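Local atomic coordinates of A-adding tRNA nucleotidyltransferase (Aquifex aeolicus, PDB entry 4WBY), a protein that adds the terminal adenosine to tRNA ending in CC, using ATP and magnesium, this chain being the C-terminal, nucleotidyltransferase part of the enzyme. Residues E11-V16 against I127-E132; L144-L147 against I152-L155; V158-D163 against K187-A192. One frame throughout, in Å; residues are numbered along the deposited sequence.

Contact 1: residues E11-V16 against I127-E132; sequences EIAREV and ISVNLE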
loop_
_atom_site.group_PDB
_atom_site.type_symbol
_atom_site.label_atom_id
_atom_site.label_comp_id
_atom_site.label_asym_id
_atom_site.label_seq_id
_atom_site.Cartn_x
_atom_site.Cartn_y
_atom_site.Cartn_z
ATOM N N GLU A 11 7.081 5.118 27.481
ATOM C CA GLU A 11 7.239 4.175 28.594
ATOM C C GLU A 11 7.970 2.905 28.170
ATOM O O GLU A 11 8.898 2.452 28.847
ATOM C CB GLU A 11 5.882 3.813 29.203
ATOM C CG GLU A 11 5.234 4.926 30.001
ATOM C CD GLU A 11 4.051 4.446 30.830
ATOM O OE1 GLU A 11 3.760 3.229 30.818
ATOM O OE2 GLU A 11 3.410 5.288 31.493
ATOM N N ILE A 12 7.579 2.340 27.034
ATOM C CA ILE A 12 8.219 1.128 26.546
ATOM C C ILE A 12 9.650 1.411 26.075
ATOM O O ILE A 12 10.554 0.620 26.335
ATOM C CB ILE A 12 7.389 0.478 25.409
ATOM C CG1 ILE A 12 6.098 -0.118 25.977
ATOM C CG2 ILE A 12 8.187 -0.612 24.693
ATOM C CD1 ILE A 12 6.323 -1.204 27.027
ATOM N N ALA A 13 9.864 2.536 25.395
ATOM C CA ALA A 13 11.214 2.891 24.954
ATOM C C ALA A 13 12.182 2.984 26.146
ATOM O O ALA A 13 13.296 2.441 26.104
ATOM C CB ALA A 13 11.190 4.208 24.191
ATOM N N ARG A 14 11.755 3.663 27.211
ATOM C CA ARG A 14 12.569 3.767 28.420
ATOM C C ARG A 14 12.893 2.384 28.974
ATOM O O ARG A 14 14.043 2.089 29.322
ATOM C CB ARG A 14 11.849 4.591 29.495
ATOM C CG ARG A 14 11.723 6.075 29.194
ATOM C CD ARG A 14 13.030 6.823 29.410
ATOM N NE ARG A 14 12.837 8.247 29.164
ATOM C CZ ARG A 14 13.792 9.163 29.277
ATOM N NH1 ARG A 14 15.013 8.804 29.643
ATOM N NH2 ARG A 14 13.526 10.436 29.021
ATOM N N GLU A 15 11.866 1.540 29.066
ATOM C CA GLU A 15 12.027 0.214 29.644
ATOM C C GLU A 15 12.946 -0.665 28.800
ATOM O O GLU A 15 13.754 -1.418 29.337
ATOM C CB GLU A 15 10.668 -0.459 29.816
ATOM C CG GLU A 15 10.756 -1.787 30.551
ATOM C CD GLU A 15 9.400 -2.353 30.896
ATOM O OE1 GLU A 15 8.397 -1.855 30.349
ATOM O OE2 GLU A 15 9.348 -3.307 31.692
ATOM N N VAL A 16 12.819 -0.583 27.477
ATOM C CA VAL A 16 13.703 -1.352 26.610
ATOM C C VAL A 16 15.177 -0.976 26.855
ATOM O O VAL A 16 16.031 -1.855 26.942
ATOM C CB VAL A 16 13.325 -1.162 25.130
ATOM C CG1 VAL A 16 14.434 -1.656 24.203
ATOM C CG2 VAL A 16 12.038 -1.902 24.845
ATOM N N ILE A 127 16.906 5.859 16.590
ATOM C CA ILE A 127 16.824 6.638 17.813
ATOM C C ILE A 127 17.345 5.784 18.952
ATOM O O ILE A 127 16.825 4.693 19.201
ATOM C CB ILE A 127 15.378 7.085 18.123
ATOM C CG1 ILE A 127 14.824 7.928 16.972
ATOM C CG2 ILE A 127 15.330 7.870 19.438
ATOM C CD1 ILE A 127 13.309 8.073 16.983
ATOM N N SER A 128 18.370 6.264 19.650
ATOM C CA SER A 128 18.855 5.531 20.812
ATOM C C SER A 128 17.820 5.541 21.931
ATOM O O SER A 128 17.273 6.588 22.260
ATOM C CB SER A 128 20.156 6.134 21.337
ATOM O OG SER A 128 20.543 5.447 22.517
ATOM N N VAL A 129 17.566 4.383 22.535
ATOM C CA VAL A 129 16.768 4.367 23.748
ATOM C C VAL A 129 17.653 3.971 24.923
ATOM O O VAL A 129 17.176 3.608 25.997
ATOM C CB VAL A 129 15.539 3.435 23.621
ATOM C CG1 VAL A 129 14.624 3.960 22.507
ATOM C CG2 VAL A 129 15.946 1.974 23.388
ATOM N N ASN A 130 18.960 4.070 24.722
ATOM C CA ASN A 130 19.898 3.677 25.762
ATOM C C ASN A 130 20.044 4.722 26.851
ATOM O O ASN A 130 19.705 5.886 26.656
ATOM C CB ASN A 130 21.242 3.343 25.128
ATOM C CG ASN A 130 21.108 2.232 24.134
ATOM O OD1 ASN A 130 20.856 1.086 24.516
ATOM N ND2 ASN A 130 21.205 2.564 22.842
ATOM N N LEU A 131 20.535 4.286 28.009
ATOM C CA LEU A 131 20.480 5.118 29.202
ATOM C C LEU A 131 21.278 6.404 29.081
ATOM O O LEU A 131 20.865 7.431 29.605
ATOM C CB LEU A 131 20.977 4.345 30.430
ATOM C CG LEU A 131 20.148 3.132 30.855
ATOM C CD1 LEU A 131 20.742 2.513 32.110
ATOM C CD2 LEU A 131 18.685 3.510 31.091
ATOM N N GLU A 132 22.414 6.360 28.391
ATOM C CA GLU A 132 23.332 7.497 28.466
ATOM C C GLU A 132 23.101 8.537 27.373
ATOM O O GLU A 132 23.609 9.655 27.468
ATOM C CB GLU A 132 24.782 7.014 28.427
ATOM C CG GLU A 132 25.389 6.914 27.047
ATOM C CD GLU A 132 24.951 5.680 26.289
ATOM O OE1 GLU A 132 24.265 4.814 26.883
ATOM O OE2 GLU A 132 25.297 5.582 25.088
HETATM O O HOH W 1 16.109 3.941 28.626
#

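Contact 2: residues L144-L147 against I152-L155; sequences LRDL and IRVL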
loop_
_atom_site.group_PDB
_atom_site.type_symbol
_atom_site.label_atom_id
_atom_site.label_comp_id
_atom_site.label_asym_id
_atom_site.label_seq_id
_atom_site.Cartn_x
_atom_site.Cartn_y
_atom_site.Cartn_z
ATOM N N LEU A 144 18.419 13.006 7.628
ATOM C CA LEU A 144 17.679 14.208 7.996
ATOM C C LEU A 144 17.822 15.267 6.902
ATOM O O LEU A 144 16.853 15.950 6.563
ATOM C CB LEU A 144 18.142 14.757 9.351
ATOM C CG LEU A 144 17.272 15.872 9.944
ATOM C CD1 LEU A 144 15.830 15.413 10.218
ATOM C CD2 LEU A 144 17.901 16.421 11.225
ATOM N N ARG A 145 19.018 15.371 6.328
ATOM C CA ARG A 145 19.259 16.292 5.219
ATOM C C ARG A 145 18.420 15.904 3.996
ATOM O O ARG A 145 17.896 16.776 3.297
ATOM C CB ARG A 145 20.747 16.316 4.870
ATOM C CG ARG A 145 21.110 17.218 3.693
ATOM C CD ARG A 145 20.794 18.677 3.952
ATOM N NE ARG A 145 21.136 19.498 2.792
ATOM C CZ ARG A 145 21.639 20.726 2.863
ATOM N NH1 ARG A 145 21.861 21.289 4.043
ATOM N NH2 ARG A 145 21.917 21.392 1.749
ATOM N N ASP A 146 18.274 14.610 3.737
ATOM C CA ASP A 146 17.459 14.188 2.603
ATOM C C ASP A 146 15.956 14.356 2.871
ATOM O O ASP A 146 15.188 14.584 1.937
ATOM C CB ASP A 146 17.801 12.753 2.204
ATOM C CG ASP A 146 19.132 12.662 1.474
ATOM O OD1 ASP A 146 19.616 13.698 0.964
ATOM O OD2 ASP A 146 19.696 11.562 1.404
ATOM N N LEU A 147 15.529 14.290 4.128
ATOM C CA LEU A 147 14.162 14.715 4.447
ATOM C C LEU A 147 13.989 16.192 4.127
ATOM O O LEU A 147 13.032 16.588 3.456
ATOM C CB LEU A 147 13.812 14.475 5.914
ATOM C CG LEU A 147 13.466 13.052 6.349
ATOM C CD1 LEU A 147 13.241 13.002 7.852
ATOM C CD2 LEU A 147 12.250 12.492 5.620
ATOM N N ILE A 152 14.868 11.027 -2.288
ATOM C CA ILE A 152 15.067 9.583 -2.161
ATOM C C ILE A 152 16.463 9.230 -2.688
ATOM O O ILE A 152 16.764 9.429 -3.866
ATOM C CB ILE A 152 13.992 8.782 -2.930
ATOM C CG1 ILE A 152 12.586 9.118 -2.413
ATOM C CG2 ILE A 152 14.257 7.284 -2.843
ATOM C CD1 ILE A 152 12.352 8.827 -0.934
ATOM N N ARG A 153 17.301 8.692 -1.811
ATOM C CA ARG A 153 18.701 8.420 -2.105
ATOM C C ARG A 153 19.087 7.047 -1.585
ATOM O O ARG A 153 18.847 6.746 -0.411
ATOM C CB ARG A 153 19.592 9.480 -1.444
ATOM C CG ARG A 153 21.043 9.405 -1.853
ATOM C CD ARG A 153 21.929 10.274 -0.980
ATOM N NE ARG A 153 21.440 11.647 -0.912
ATOM C CZ ARG A 153 21.705 12.595 -1.802
ATOM N NH1 ARG A 153 22.483 12.338 -2.854
ATOM N NH2 ARG A 153 21.184 13.806 -1.632
ATOM N N VAL A 154 19.696 6.215 -2.432
ATOM C CA VAL A 154 20.203 4.930 -1.954
ATOM C C VAL A 154 21.435 5.115 -1.049
ATOM O O VAL A 154 22.090 6.164 -1.062
ATOM C CB VAL A 154 20.553 3.972 -3.125
ATOM C CG1 VAL A 154 19.283 3.558 -3.870
ATOM C CG2 VAL A 154 21.600 4.592 -4.057
ATOM N N LEU A 155 21.745 4.082 -0.276
ATOM C CA LEU A 155 22.841 4.130 0.695
ATOM C C LEU A 155 24.212 3.863 0.088
ATOM O O LEU A 155 25.241 4.223 0.677
ATOM C CB LEU A 155 22.585 3.124 1.824
ATOM C CG LEU A 155 21.213 3.181 2.508
ATOM C CD1 LEU A 155 21.200 2.329 3.762
ATOM C CD2 LEU A 155 20.823 4.593 2.843
#

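Contact 3: residues V158-D163 against K187-A192; sequences VSFIED and KLLKQA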
loop_
_atom_site.group_PDB
_atom_site.type_symbol
_atom_site.label_atom_id
_atom_site.label_comp_id
_atom_site.label_asym_id
_atom_site.label_seq_id
_atom_site.Cartn_x
_atom_site.Cartn_y
_atom_site.Cartn_z
ATOM N N VAL A 158 25.624 0.494 -5.556
ATOM C CA VAL A 158 25.196 -0.751 -6.203
ATOM C C VAL A 158 23.835 -1.234 -5.681
ATOM O O VAL A 158 23.405 -2.347 -5.981
ATOM C CB VAL A 158 26.246 -1.884 -6.064
ATOM C CG1 VAL A 158 27.606 -1.437 -6.622
ATOM C CG2 VAL A 158 26.350 -2.397 -4.641
ATOM N N SER A 159 23.130 -0.370 -4.949
ATOM C CA SER A 159 21.882 -0.753 -4.289
ATOM C C SER A 159 20.828 -1.409 -5.199
ATOM O O SER A 159 20.194 -2.398 -4.810
ATOM C CB SER A 159 21.277 0.479 -3.618
ATOM O OG SER A 159 20.111 0.146 -2.889
ATOM N N PHE A 160 20.621 -0.868 -6.397
ATOM C CA PHE A 160 19.602 -1.427 -7.280
ATOM C C PHE A 160 20.078 -2.709 -7.979
ATOM O O PHE A 160 19.260 -3.515 -8.395
ATOM C CB PHE A 160 19.163 -0.410 -8.336
ATOM C CG PHE A 160 18.502 0.819 -7.769
ATOM C CD1 PHE A 160 17.367 0.716 -6.972
ATOM C CD2 PHE A 160 18.997 2.080 -8.061
ATOM C CE1 PHE A 160 16.750 1.860 -6.449
ATOM C CE2 PHE A 160 18.395 3.218 -7.548
ATOM C CZ PHE A 160 17.256 3.111 -6.745
ATOM N N ILE A 161 21.385 -2.883 -8.139
ATOM C CA ILE A 161 21.914 -4.133 -8.685
ATOM C C ILE A 161 21.744 -5.239 -7.647
ATOM O O ILE A 161 21.339 -6.365 -7.948
ATOM C CB ILE A 161 23.418 -4.031 -9.049
ATOM C CG1 ILE A 161 23.715 -2.807 -9.913
ATOM C CG2 ILE A 161 23.877 -5.292 -9.776
ATOM C CD1 ILE A 161 25.214 -2.591 -10.148
ATOM N N GLU A 162 22.064 -4.887 -6.406
ATOM C CA GLU A 162 22.013 -5.800 -5.271
ATOM C C GLU A 162 20.586 -6.286 -5.002
ATOM O O GLU A 162 20.359 -7.465 -4.723
ATOM C CB GLU A 162 22.602 -5.082 -4.056
ATOM C CG GLU A 162 22.551 -5.785 -2.741
ATOM C CD GLU A 162 23.183 -4.932 -1.651
ATOM O OE1 GLU A 162 22.628 -3.865 -1.296
ATOM O OE2 GLU A 162 24.246 -5.320 -1.158
ATOM N N ASP A 163 19.626 -5.374 -5.124
ATOM C CA ASP A 163 18.220 -5.699 -4.902
ATOM C C ASP A 163 17.328 -4.849 -5.793
ATOM O O ASP A 163 16.892 -3.761 -5.392
ATOM C CB ASP A 163 17.831 -5.504 -3.434
ATOM C CG ASP A 163 16.432 -6.016 -3.140
ATOM O OD1 ASP A 163 15.781 -6.546 -4.075
ATOM O OD2 ASP A 163 15.982 -5.900 -1.980
ATOM N N LYS A 187 20.036 8.127 -11.922
ATOM C CA LYS A 187 20.883 7.497 -12.936
ATOM C C LYS A 187 20.983 6.005 -12.684
ATOM O O LYS A 187 20.905 5.193 -13.612
ATOM C CB LYS A 187 22.285 8.103 -12.946
ATOM C CG LYS A 187 22.356 9.511 -13.445
ATOM C CD LYS A 187 23.784 10.021 -13.396
ATOM C CE LYS A 187 23.817 11.509 -13.698
ATOM N NZ LYS A 187 25.184 12.075 -13.553
ATOM N N LEU A 188 21.190 5.644 -11.422
ATOM C CA LEU A 188 21.344 4.238 -11.068
ATOM C C LEU A 188 20.065 3.461 -11.338
ATOM O O LEU A 188 20.110 2.324 -11.797
ATOM C CB LEU A 188 21.743 4.100 -9.599
ATOM C CG LEU A 188 23.141 4.623 -9.269
ATOM C CD1 LEU A 188 23.309 4.770 -7.759
ATOM C CD2 LEU A 188 24.200 3.696 -9.851
ATOM N N LEU A 189 18.923 4.072 -11.042
ATOM C CA LEU A 189 17.644 3.405 -11.244
ATOM C C LEU A 189 17.398 3.182 -12.733
ATOM O O LEU A 189 17.033 2.083 -13.151
ATOM C CB LEU A 189 16.512 4.214 -10.605
ATOM C CG LEU A 189 15.116 3.576 -10.584
ATOM C CD1 LEU A 189 14.324 4.034 -9.344
ATOM C CD2 LEU A 189 14.336 3.889 -11.856
ATOM N N LYS A 190 17.620 4.214 -13.537
ATOM C CA LYS A 190 17.414 4.094 -14.977
ATOM C C LYS A 190 18.363 3.058 -15.574
ATOM O O LYS A 190 17.974 2.282 -16.449
ATOM C CB LYS A 190 17.608 5.449 -15.670
ATOM C CG LYS A 190 16.520 6.466 -15.321
ATOM C CD LYS A 190 16.838 7.845 -15.881
ATOM C CE LYS A 190 16.756 7.882 -17.379
ATOM N NZ LYS A 190 16.830 9.293 -17.848
ATOM N N GLN A 191 19.606 3.044 -15.101
ATOM C CA GLN A 191 20.586 2.092 -15.605
ATOM C C GLN A 191 20.213 0.664 -15.234
ATOM O O GLN A 191 20.352 -0.246 -16.056
ATOM C CB GLN A 191 21.986 2.441 -15.089
ATOM C CG GLN A 191 22.551 3.663 -15.811
ATOM C CD GLN A 191 23.929 4.082 -15.344
ATOM O OE1 GLN A 191 24.498 3.495 -14.424
ATOM N NE2 GLN A 191 24.477 5.109 -15.991
ATOM N N ALA A 192 19.709 0.461 -14.016
ATOM C CA ALA A 192 19.312 -0.890 -13.609
ATOM C C ALA A 192 18.151 -1.383 -14.468
ATOM O O ALA A 192 18.127 -2.542 -14.866
ATOM C CB ALA A 192 18.938 -0.936 -12.133
#

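Contact 1: residues E11-V16 against I127-E132
Val129 meets helix 7-22 at Ala13 and Val16, and the side chains that meet there are all aliphatic. Its two methyls divide the work: CG1 of Val129 lies 3.8 Å from CB of Ala13, and CG2 of Val129 sits 4.0 Å from CG1 of Val16. On Val16 the touching methyl is the one anti to the backbone N (chi1 165°), while CG2 of Val129 is wedged between its own backbone N and carbonyl carbon. The stem of Val129 also rests on the helix backbone, its CB being 3.5 Å from the carbonyl O of Ala13. Ile29 on the neighbouring strand and Tyr134 pack against the same valine.

The polar link across the contact runs through one water, which donates to the carbonyl O of Arg14 and to the carbonyl O of Val129, each at 2.9 Å. It ties the two backbones together beside Val129.

Within 127-132, Ser128 closes an ST turn: its OG accepts from the backbone N of Asn130 at 3.0 Å and also from Asn130 ND2, with the Ser128 oxygen lying 23° out of the Asn130 amide plane.

Shape therefore does most of the holding. Small aliphatic groups let the helix lie close to the chain leaving strand 126-128 of the nucleotidyltransferase head sheet, with a single water donating to both carbonyl oxygens, two acceptors that could not bond each other.

Contact 2: residues L144-L147 against I152-L155
Asp146 reaches from helix 143-149 to Arg153, and this one salt bridge carries the contact. Leading up to it, Leu144 gives its backbone N to Asp139 near the start of the helix, and Arg145, on another side of the helix, pairs with Asp149 one turn on. Asp146 is the residue whose side chain is directed at the chain after strand 151-152.

The guanidinium comes side-on and uses two nitrogens, one for each carboxylate oxygen. NE of Arg153 donates to OD2 of Asp146 at 2.9 Å, and NH2 of Arg153 donates to OD1 of Asp146 at 3.0 Å, the latter with an N-H...O angle of 159°. A third, weak bond runs from NE of Arg153 to OD1 of Asp146 at 3.3 Å. Both oxygens are approached on their syn sides and lie almost in the guanidinium plane, yet the two flat groups are turned 27° apart, so the fork is slightly twisted. The arginine chain is extended until it bends at chi3 (-53°), which swings the guanidinium back to present its NE edge to the acid.

Thr121 is a leading polar partner of Asp146: its OG1 bonds OD2 and, together with the arginine, probably limits how the carboxylate can turn. On the arginine, NH1 is hydrogen-bonded to a glycerol, probably from the crystallisation liquor.

The arrangement is a bidentate, side-on arginine-aspartate salt bridge. It ties helix 143-149 to the chain that leaves strand 151-152 and runs on to helix 159-162, within the poly(A) polymerase head-domain family.

Contact 3: residues V158-D163 against K187-A192
Phe160 points from the short helix 159-162 into helix 183-194, making a helix-helix packing contact in a largely helical part of the chain that carries ATP-binding residues. CB of Leu188 lies at the edge of the ring, in its plane, 3.7 Å from CD2 of Phe160. Leu189 comes over one face instead, with its CG above the ring and its CB 3.7 Å from CE2 of Phe160. CG of Phe160 stands anti to its carbonyl carbon (chi1 -63°), an orientation that carries the ring across to both leucines. Nearer the backbone, CB of Phe160 meets CB of Ala192, and the small alanine lets the two helices come close. Replacing Phe160 with an alanine would probably leave Leu188 and Leu189 without their aromatic partner and open a gap between the helices.

Further out, Val154 packs on the ring, and Ile167 touches Phe160 as well as Leu189 and Ala192. Just after helix 159-162 comes Asp163, one of the ATP-binding residues, whose OD2 forms a salt bridge with Arg205, another of them; the packing thus lies beside the nucleotide site. At the next helix start, Asp163 uses its other carboxylate oxygen, OD1, to cap the backbone N of Val165.

How the contacts relate
Contacts 1 and 3 are buried and apolar, whereas contact 2 is partly buried and held by charge. Contact 1 stands apart: it joins helix 7-22 to the chain leaving strand 126-128 of the head sheet, and its nearest atoms are about 10 Å from contact 2 and about 21 Å from contact 3. Contacts 2 and 3 join directly through Val154, whose CG1 is 3.5 Å from CZ of Phe160 and whose CG2 also packs on CD1 of Leu188. Segment 152-155 thus turns Arg153 towards the acid of one helix and its next residue towards the other two. Aliphatic packing beside a water in contact 1 becomes one aromatic ring against aliphatic side chains in contact 3.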